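Local coordinates for 350aa long hypothetical aspartate-semialdehyde dehydrogenase (Sulfolobus tokodaii, PDB 2EP5), which probably catalyses the NADPH-dependent reduction of malonyl-CoA to malonate semialdehyde, as a member of the aspartate-semialdehyde dehydrogenase family, at residues 155-160 with 213-218; 161-166 with 318-323; 174-179 with 206-211. All blocks are in the same frame, centred on the assembly; numbering follows the deposited sequence.

Contact 1 of 3, residues 155-160 with 213-218; sequences IMSMPI and TKLNGK
Ser157 OG, next to the tip of Leu215, is held mainly by its own helix: it hydrogen-bonds to Ala154 O one turn back, with weak further bonds to Ala153 O and Asn121 ND2. A chi1 of 66° places OG between the backbone N and the carbonyl carbon, within range of the preceding turn. That leaves the flank of the serine to a methyl group, and Leu215 CD1 lies 4.0 Å from Ser157 CB and equally far from Ser157 OG. The CA atoms of Ser157 and Leu215, 7.1 Å apart, are the nearest CA pair across the contact. Helix 151-160 starts at Cys151, the predicted acyl-thioester residue, and Met156 and Pro159 lean on Ile248 of the mixed sheet in the dimerisation domain. The end of helix 204-215 meets it from another side, and Gly217 N bonds to Lys214 O at 3.1 Å, just past the point where Asn216 leaves helical geometry. Asn216 and Ile160 form the second half of the contact, their side chains crossing at about a right angle. Ile160 CG2, anti to its backbone nitrogen, lies 3.9 Å from both Asn216 OD1 and Asn216 ND2. The methyl lies over one amide face, midway between OD1 and ND2 but displaced beyond Asn216 CG, 4.1 Å from Ile160 CG2. Asn216 ND2 is satisfied by Leu212 O, a bond that helps to set the amide's rotation. Asn216 OD1 is buried without a hydrogen-bond partner in the model; around it lie Ile160 CG2, Lys161 CA and Ser157 O.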
loop_
_atom_site.group_PDB
_atom_site.type_symbol
_atom_site.label_atom_id
_atom_site.label_comp_id
_atom_site.label_asym_id
_atom_site.label_seq_id
_atom_site.Cartn_x
_atom_site.Cartn_y
_atom_site.Cartn_z
ATOM N N ILE A 155 23.200 -9.359 -5.833
ATOM C CA ILE A 155 22.328 -10.366 -5.254
ATOM C C ILE A 155 22.232 -11.613 -6.139
ATOM O O ILE A 155 22.383 -12.736 -5.659
ATOM C CB ILE A 155 20.915 -9.772 -4.990
ATOM C CG1 ILE A 155 21.031 -8.630 -3.966
ATOM C CG2 ILE A 155 19.966 -10.859 -4.467
ATOM C CD1 ILE A 155 19.755 -7.829 -3.757
ATOM N N MET A 156 21.999 -11.412 -7.432
ATOM C CA MET A 156 21.885 -12.525 -8.374
ATOM C C MET A 156 23.147 -13.382 -8.493
ATOM O O MET A 156 23.063 -14.597 -8.685
ATOM C CB MET A 156 21.530 -12.001 -9.764
ATOM C CG MET A 156 20.219 -11.249 -9.852
ATOM S SD MET A 156 18.818 -12.160 -9.171
ATOM C CE MET A 156 18.035 -10.840 -8.193
ATOM N N SER A 157 24.317 -12.757 -8.381
ATOM C CA SER A 157 25.576 -13.482 -8.511
ATOM C C SER A 157 25.833 -14.512 -7.422
ATOM O O SER A 157 26.525 -15.503 -7.659
ATOM C CB SER A 157 26.751 -12.499 -8.567
ATOM O OG SER A 157 26.915 -11.796 -7.347
ATOM N N MET A 158 25.274 -14.293 -6.234
ATOM C CA MET A 158 25.484 -15.211 -5.118
ATOM C C MET A 158 25.143 -16.669 -5.434
ATOM O O MET A 158 25.982 -17.553 -5.272
ATOM C CB MET A 158 24.690 -14.751 -3.893
ATOM C CG MET A 158 25.058 -13.360 -3.408
ATOM S SD MET A 158 26.779 -13.253 -2.898
ATOM C CE MET A 158 26.672 -13.792 -1.190
ATOM N N PRO A 159 23.907 -16.943 -5.884
ATOM C CA PRO A 159 23.570 -18.337 -6.185
ATOM C C PRO A 159 24.199 -18.877 -7.470
ATOM O O PRO A 159 24.435 -20.077 -7.592
ATOM C CB PRO A 159 22.047 -18.313 -6.242
ATOM C CG PRO A 159 21.764 -16.974 -6.796
ATOM C CD PRO A 159 22.733 -16.070 -6.060
ATOM N N ILE A 160 24.473 -17.988 -8.419
ATOM C CA ILE A 160 25.054 -18.367 -9.691
ATOM C C ILE A 160 26.506 -18.855 -9.608
ATOM O O ILE A 160 26.857 -19.866 -10.219
ATOM C CB ILE A 160 24.965 -17.192 -10.690
ATOM C CG1 ILE A 160 23.506 -16.972 -11.090
ATOM C CG2 ILE A 160 25.809 -17.474 -11.929
ATOM C CD1 ILE A 160 23.294 -15.777 -11.990
ATOM N N THR A 213 28.588 -11.169 -15.931
ATOM C CA THR A 213 29.649 -11.767 -16.743
ATOM C C THR A 213 31.041 -11.537 -16.136
ATOM O O THR A 213 31.914 -12.413 -16.189
ATOM C CB THR A 213 29.616 -11.186 -18.178
ATOM O OG1 THR A 213 28.598 -11.851 -18.937
ATOM C CG2 THR A 213 30.935 -11.353 -18.854
ATOM N N LYS A 214 31.245 -10.359 -15.554
ATOM C CA LYS A 214 32.525 -10.032 -14.938
ATOM C C LYS A 214 32.640 -10.599 -13.525
ATOM O O LYS A 214 33.697 -11.073 -13.126
ATOM C CB LYS A 214 32.714 -8.519 -14.901
ATOM C CG LYS A 214 34.099 -8.082 -14.462
ATOM C CD LYS A 214 34.242 -6.573 -14.597
ATOM C CE LYS A 214 35.638 -6.111 -14.231
ATOM N NZ LYS A 214 35.784 -4.656 -14.486
ATOM N N LEU A 215 31.549 -10.549 -12.767
ATOM C CA LEU A 215 31.550 -11.073 -11.403
ATOM C C LEU A 215 31.882 -12.558 -11.369
ATOM O O LEU A 215 32.557 -13.033 -10.450
ATOM C CB LEU A 215 30.188 -10.848 -10.754
ATOM C CG LEU A 215 29.864 -9.382 -10.475
ATOM C CD1 LEU A 215 28.396 -9.246 -10.089
ATOM C CD2 LEU A 215 30.792 -8.852 -9.377
ATOM N N ASN A 216 31.413 -13.288 -12.378
ATOM C CA ASN A 216 31.644 -14.724 -12.454
ATOM C C ASN A 216 32.832 -15.081 -13.327
ATOM O O ASN A 216 33.071 -16.253 -13.603
ATOM C CB ASN A 216 30.395 -15.419 -12.992
ATOM C CG ASN A 216 29.206 -15.263 -12.071
ATOM O OD1 ASN A 216 29.177 -15.835 -10.982
ATOM N ND2 ASN A 216 28.226 -14.473 -12.495
ATOM N N GLY A 217 33.572 -14.063 -13.756
ATOM C CA GLY A 217 34.724 -14.283 -14.605
ATOM C C GLY A 217 35.885 -14.911 -13.873
ATOM O O GLY A 217 35.861 -15.056 -12.649
ATOM N N LYS A 218 36.916 -15.273 -14.628
ATOM C CA LYS A 218 38.095 -15.908 -14.064
ATOM C C LYS A 218 39.332 -15.070 -14.328
ATOM O O LYS A 218 39.501 -14.525 -15.417
ATOM C CB LYS A 218 38.276 -17.293 -14.687
ATOM C CG LYS A 218 39.376 -18.142 -14.073
ATOM C CD LYS A 218 39.625 -19.376 -14.938
ATOM C CE LYS A 218 40.501 -20.410 -14.242
ATOM N NZ LYS A 218 39.794 -21.054 -13.094
#

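Contact 2 of 3, residues 161-166 with 318-323; sequences KPLIEI and NVLRLV
Leu163 and Leu320 meet through single methyl groups, their side chains crossing at about a right angle. From CB, the Leu163 chain runs out toward the strand: chi1 of -52° sets CG beside the backbone N, and neither CB nor CG touches the other segment. At the fork the two methyls part. CD2 makes no contact with the strand, whereas CD1, nearly extended from CA with chi2 at -173°, makes every close approach. Leu163 CD1 is 4.1 Å from Leu320 CD1 and 4.3 Å from Leu322 CD2, so one methyl bridges two residues spaced two apart on strand 319-326, whose side chains emerge on the same face. Ile166, one turn further on, is also directed at the strand but stops short, its CD1 5.0 Å from Leu320 CD1; it packs instead on Ile250 and Ile261. Leu163 occupies the N-cap position, and Ile166 N bonds to Leu163 O at 3.0 Å, tying the anchoring leucine to the first turn of helix 164-168. Ile261 of helix 258-266 also packs on Leu320, so two helices share this apolar layer. Arg321 lies between the two leucines in sequence and projects from the other face, where its NH1 hydrogen-bonds to Thr234 OG1 of the second subunit. Helices on one side of a mixed sheet and a partner subunit on the other are characteristic of the dimerisation domain of aspartate-semialdehyde dehydrogenases, which belongs to the glyceraldehyde-3-phosphate dehydrogenase-like superfamily.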
loop_
_atom_site.group_PDB
_atom_site.type_symbol
_atom_site.label_atom_id
_atom_site.label_comp_id
_atom_site.label_asym_id
_atom_site.label_seq_id
_atom_site.Cartn_x
_atom_site.Cartn_y
_atom_site.Cartn_z
ATOM N N LYS A 161 27.344 -18.142 -8.857
ATOM C CA LYS A 161 28.755 -18.509 -8.719
ATOM C C LYS A 161 28.974 -19.985 -8.379
ATOM O O LYS A 161 29.639 -20.710 -9.122
ATOM C CB LYS A 161 29.429 -17.629 -7.658
ATOM C CG LYS A 161 30.879 -17.994 -7.368
ATOM C CD LYS A 161 31.778 -17.721 -8.562
ATOM C CE LYS A 161 33.226 -18.093 -8.241
ATOM N NZ LYS A 161 34.158 -17.678 -9.321
ATOM N N PRO A 162 28.427 -20.452 -7.246
ATOM C CA PRO A 162 28.624 -21.864 -6.903
ATOM C C PRO A 162 27.996 -22.827 -7.911
ATOM O O PRO A 162 28.181 -24.040 -7.815
ATOM C CB PRO A 162 28.004 -21.971 -5.509
ATOM C CG PRO A 162 26.958 -20.886 -5.510
ATOM C CD PRO A 162 27.662 -19.752 -6.198
ATOM N N LEU A 163 27.262 -22.283 -8.879
ATOM C CA LEU A 163 26.620 -23.097 -9.913
ATOM C C LEU A 163 27.100 -22.628 -11.285
ATOM O O LEU A 163 26.473 -22.901 -12.315
ATOM C CB LEU A 163 25.095 -22.954 -9.830
ATOM C CG LEU A 163 24.411 -23.180 -8.479
ATOM C CD1 LEU A 163 22.896 -23.161 -8.670
ATOM C CD2 LEU A 163 24.853 -24.508 -7.887
ATOM N N ILE A 164 28.227 -21.928 -11.292
ATOM C CA ILE A 164 28.777 -21.388 -12.524
ATOM C C ILE A 164 28.956 -22.408 -13.648
ATOM O O ILE A 164 28.819 -22.060 -14.817
ATOM C CB ILE A 164 30.129 -20.669 -12.257
ATOM C CG1 ILE A 164 30.616 -19.990 -13.537
ATOM C CG2 ILE A 164 31.167 -21.657 -11.744
ATOM C CD1 ILE A 164 29.668 -18.938 -14.071
ATOM N N GLU A 165 29.244 -23.663 -13.321
ATOM C CA GLU A 165 29.435 -24.637 -14.387
ATOM C C GLU A 165 28.140 -24.998 -15.114
ATOM O O GLU A 165 28.165 -25.361 -16.290
ATOM C CB GLU A 165 30.096 -25.916 -13.875
ATOM C CG GLU A 165 30.787 -26.660 -15.013
ATOM C CD GLU A 165 30.640 -28.169 -14.942
ATOM O OE1 GLU A 165 31.154 -28.770 -13.970
ATOM O OE2 GLU A 165 30.014 -28.747 -15.866
ATOM N N ILE A 166 27.013 -24.906 -14.415
ATOM C CA ILE A 166 25.721 -25.206 -15.021
ATOM C C ILE A 166 25.254 -23.983 -15.803
ATOM O O ILE A 166 24.845 -24.091 -16.965
ATOM C CB ILE A 166 24.666 -25.534 -13.954
ATOM C CG1 ILE A 166 25.125 -26.731 -13.123
ATOM C CG2 ILE A 166 23.333 -25.831 -14.616
ATOM C CD1 ILE A 166 24.205 -27.054 -11.957
ATOM N N ASN A 318 14.680 -29.641 -18.756
ATOM C CA ASN A 318 15.593 -28.667 -19.347
ATOM C C ASN A 318 15.700 -27.344 -18.568
ATOM O O ASN A 318 15.985 -26.299 -19.154
ATOM C CB ASN A 318 15.162 -28.410 -20.802
ATOM C CG ASN A 318 16.219 -27.676 -21.624
ATOM O OD1 ASN A 318 17.420 -27.879 -21.448
ATOM N ND2 ASN A 318 15.767 -26.833 -22.547
ATOM N N VAL A 319 15.487 -27.378 -17.255
ATOM C CA VAL A 319 15.587 -26.147 -16.478
ATOM C C VAL A 319 15.691 -26.288 -14.958
ATOM O O VAL A 319 14.979 -27.074 -14.322
ATOM C CB VAL A 319 14.403 -25.192 -16.786
ATOM C CG1 VAL A 319 13.091 -25.830 -16.366
ATOM C CG2 VAL A 319 14.606 -23.857 -16.070
ATOM N N LEU A 320 16.599 -25.503 -14.391
ATOM C CA LEU A 320 16.817 -25.473 -12.956
ATOM C C LEU A 320 16.298 -24.115 -12.529
ATOM O O LEU A 320 16.818 -23.083 -12.969
ATOM C CB LEU A 320 18.307 -25.564 -12.632
ATOM C CG LEU A 320 18.773 -25.836 -11.194
ATOM C CD1 LEU A 320 19.896 -24.864 -10.861
ATOM C CD2 LEU A 320 17.635 -25.698 -10.200
ATOM N N ARG A 321 15.265 -24.104 -11.695
ATOM C CA ARG A 321 14.713 -22.838 -11.236
ATOM C C ARG A 321 14.974 -22.585 -9.759
ATOM O O ARG A 321 15.110 -23.518 -8.969
ATOM C CB ARG A 321 13.203 -22.762 -11.474
ATOM C CG ARG A 321 12.659 -21.378 -11.114
ATOM C CD ARG A 321 11.246 -21.422 -10.595
ATOM N NE ARG A 321 11.080 -22.385 -9.507
ATOM C CZ ARG A 321 9.896 -22.835 -9.106
ATOM N NH1 ARG A 321 8.795 -22.398 -9.699
ATOM N NH2 ARG A 321 9.813 -23.749 -8.151
ATOM N N LEU A 322 15.032 -21.309 -9.396
ATOM C CA LEU A 322 15.251 -20.924 -8.014
ATOM C C LEU A 322 14.898 -19.459 -7.812
ATOM O O LEU A 322 14.957 -18.662 -8.751
ATOM C CB LEU A 322 16.703 -21.200 -7.601
ATOM C CG LEU A 322 17.877 -20.472 -8.255
ATOM C CD1 LEU A 322 17.992 -19.057 -7.699
ATOM C CD2 LEU A 322 19.155 -21.229 -7.961
ATOM N N VAL A 323 14.493 -19.129 -6.584
ATOM C CA VAL A 323 14.124 -17.769 -6.200
ATOM C C VAL A 323 15.103 -17.288 -5.131
ATOM O O VAL A 323 15.331 -17.962 -4.121
ATOM C CB VAL A 323 12.679 -17.705 -5.623
ATOM C CG1 VAL A 323 12.358 -16.286 -5.174
ATOM C CG2 VAL A 323 11.662 -18.160 -6.686
#

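Contact 3 of 3, residues 174-179 with 206-211; sequences ITTLQA and DKIAKE
Ile208 reaches from helix 204-215 to Thr176 on strand 171-178, part of the helix-on-sheet layer of the dimerisation domain beside the predicted active site. Along the helix, Asp206 comes first, on the exposed flank, and its OD1 pairs with Lys210 NZ at 3.5 Å, a salt bridge across one helical turn. Ile208 is the residue that makes the contact. Its chi2 of -179° extends CD1 away from the helix, so that it meets Thr176 tip to tip, with Ile208 CD1 4.0 Å from Thr176 CG2. The same methyl brushes the amide of Gln178, two residues along the strand and on the same face, Ile208 CD1 lying 4.2 Å from Gln178 OE1. Thr152 of helix 151-160 also touches Ile208, Thr176 and Gln178. Glu211 points elsewhere, its carboxylate forming a salt bridge with Arg112 and accepting a hydrogen bond from Asn150 N. Gln178 itself lies about 3 Å from His244, the predicted proton acceptor, side chain to side chain. Its amide is held at both ends: Glu204 OE2 takes a bond from NE2, and Thr176 OG1 donates to Gln178 OE1 at 2.8 Å, in the carbonyl plane on a lone pair, with a C=O...donor angle of 128°.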
loop_
_atom_site.group_PDB
_atom_site.type_symbol
_atom_site.label_atom_id
_atom_site.label_comp_id
_atom_site.label_asym_id
_atom_site.label_seq_id
_atom_site.Cartn_x
_atom_site.Cartn_y
_atom_site.Cartn_z
ATOM N N ILE A 174 16.118 -14.497 -16.470
ATOM C CA ILE A 174 15.940 -13.910 -15.153
ATOM C C ILE A 174 14.884 -12.813 -15.080
ATOM O O ILE A 174 14.820 -11.930 -15.926
ATOM C CB ILE A 174 17.263 -13.305 -14.623
ATOM C CG1 ILE A 174 18.350 -14.375 -14.560
ATOM C CG2 ILE A 174 17.047 -12.732 -13.237
ATOM C CD1 ILE A 174 19.753 -13.810 -14.364
ATOM N N THR A 175 14.044 -12.897 -14.060
ATOM C CA THR A 175 13.040 -11.879 -13.823
ATOM C C THR A 175 13.364 -11.339 -12.434
ATOM O O THR A 175 13.457 -12.105 -11.471
ATOM C CB THR A 175 11.612 -12.443 -13.816
ATOM O OG1 THR A 175 11.306 -12.992 -15.106
ATOM C CG2 THR A 175 10.615 -11.328 -13.490
ATOM N N THR A 176 13.568 -10.033 -12.337
ATOM C CA THR A 176 13.877 -9.434 -11.045
ATOM C C THR A 176 12.743 -8.521 -10.585
ATOM O O THR A 176 12.206 -7.746 -11.375
ATOM C CB THR A 176 15.186 -8.606 -11.087
ATOM O OG1 THR A 176 15.026 -7.484 -11.969
ATOM C CG2 THR A 176 16.350 -9.466 -11.559
ATOM N N LEU A 177 12.368 -8.640 -9.313
ATOM C CA LEU A 177 11.326 -7.799 -8.737
ATOM C C LEU A 177 12.064 -6.911 -7.739
ATOM O O LEU A 177 12.509 -7.369 -6.688
ATOM C CB LEU A 177 10.255 -8.647 -8.047
ATOM C CG LEU A 177 9.375 -9.496 -8.982
ATOM C CD1 LEU A 177 10.132 -10.731 -9.400
ATOM C CD2 LEU A 177 8.094 -9.917 -8.271
ATOM N N GLN A 178 12.192 -5.633 -8.083
ATOM C CA GLN A 178 12.941 -4.698 -7.266
ATOM C C GLN A 178 12.153 -3.694 -6.446
ATOM O O GLN A 178 11.222 -3.044 -6.933
ATOM C CB GLN A 178 13.956 -3.991 -8.169
ATOM C CG GLN A 178 14.675 -5.015 -9.042
ATOM C CD GLN A 178 15.741 -4.443 -9.950
ATOM O OE1 GLN A 178 16.122 -5.081 -10.932
ATOM N NE2 GLN A 178 16.238 -3.257 -9.629
ATOM N N ALA A 179 12.558 -3.576 -5.188
ATOM C CA ALA A 179 11.931 -2.670 -4.238
ATOM C C ALA A 179 12.069 -1.221 -4.666
ATOM O O ALA A 179 12.955 -0.864 -5.445
ATOM C CB ALA A 179 12.546 -2.863 -2.858
ATOM N N ASP A 206 20.510 -4.466 -18.777
ATOM C CA ASP A 206 21.801 -4.558 -19.429
ATOM C C ASP A 206 22.929 -4.632 -18.394
ATOM O O ASP A 206 23.878 -5.403 -18.556
ATOM C CB ASP A 206 21.998 -3.361 -20.355
ATOM C CG ASP A 206 23.180 -3.539 -21.283
ATOM O OD1 ASP A 206 23.222 -4.571 -21.992
ATOM O OD2 ASP A 206 24.065 -2.650 -21.304
ATOM N N LYS A 207 22.822 -3.834 -17.331
ATOM C CA LYS A 207 23.827 -3.837 -16.266
ATOM C C LYS A 207 23.895 -5.193 -15.566
ATOM O O LYS A 207 24.976 -5.666 -15.205
ATOM C CB LYS A 207 23.507 -2.767 -15.222
ATOM C CG LYS A 207 23.695 -1.339 -15.691
ATOM C CD LYS A 207 23.269 -0.369 -14.608
ATOM C CE LYS A 207 23.340 1.069 -15.092
ATOM N NZ LYS A 207 22.712 1.996 -14.108
ATOM N N ILE A 208 22.738 -5.817 -15.369
ATOM C CA ILE A 208 22.698 -7.109 -14.703
ATOM C C ILE A 208 23.427 -8.163 -15.516
ATOM O O ILE A 208 24.349 -8.809 -15.020
ATOM C CB ILE A 208 21.239 -7.574 -14.460
ATOM C CG1 ILE A 208 20.596 -6.699 -13.378
ATOM C CG2 ILE A 208 21.210 -9.059 -14.064
ATOM C CD1 ILE A 208 19.165 -7.075 -13.049
ATOM N N ALA A 209 23.012 -8.332 -16.766
ATOM C CA ALA A 209 23.618 -9.322 -17.651
ATOM C C ALA A 209 25.125 -9.134 -17.826
ATOM O O ALA A 209 25.892 -10.077 -17.656
ATOM C CB ALA A 209 22.920 -9.301 -19.019
ATOM N N LYS A 210 25.553 -7.927 -18.163
ATOM C CA LYS A 210 26.974 -7.673 -18.359
ATOM C C LYS A 210 27.800 -7.835 -17.088
ATOM O O LYS A 210 28.805 -8.554 -17.078
ATOM C CB LYS A 210 27.190 -6.272 -18.934
ATOM C CG LYS A 210 26.580 -6.074 -20.313
ATOM C CD LYS A 210 26.999 -4.732 -20.920
ATOM C CE LYS A 210 26.274 -4.471 -22.242
ATOM N NZ LYS A 210 26.382 -5.642 -23.166
ATOM N N GLU A 211 27.382 -7.170 -16.015
ATOM C CA GLU A 211 28.110 -7.247 -14.751
ATOM C C GLU A 211 28.209 -8.668 -14.221
ATOM O O GLU A 211 29.217 -9.051 -13.636
ATOM C CB GLU A 211 27.458 -6.339 -13.708
ATOM C CG GLU A 211 27.763 -4.871 -13.925
ATOM C CD GLU A 211 27.062 -3.972 -12.920
ATOM O OE1 GLU A 211 26.994 -4.343 -11.730
ATOM O OE2 GLU A 211 26.593 -2.889 -13.320
#

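All three contacts are buried, but contacts 1 and 3 lie 12 and 13 Å from the chain centre, against 21 Å for contact 2. Contacts 1 and 3 share helix 204-215, using its C-terminal end and its middle respectively, and they touch where Met156 CE meets Thr176 CG2 at 4.0 Å. Contacts 1 and 2 join through Asn216, whose CB packs on Ile164 CD1 at 3.8 Å. Contacts 2 and 3 reach different strands of the same mixed sheet without touching each other. Chemistry follows place: contact 2, away from the annotated sites, is purely aliphatic, contact 1 mixes methyls with an amide, and contact 3 sets a methyl against a polar network beside the predicted catalytic residues.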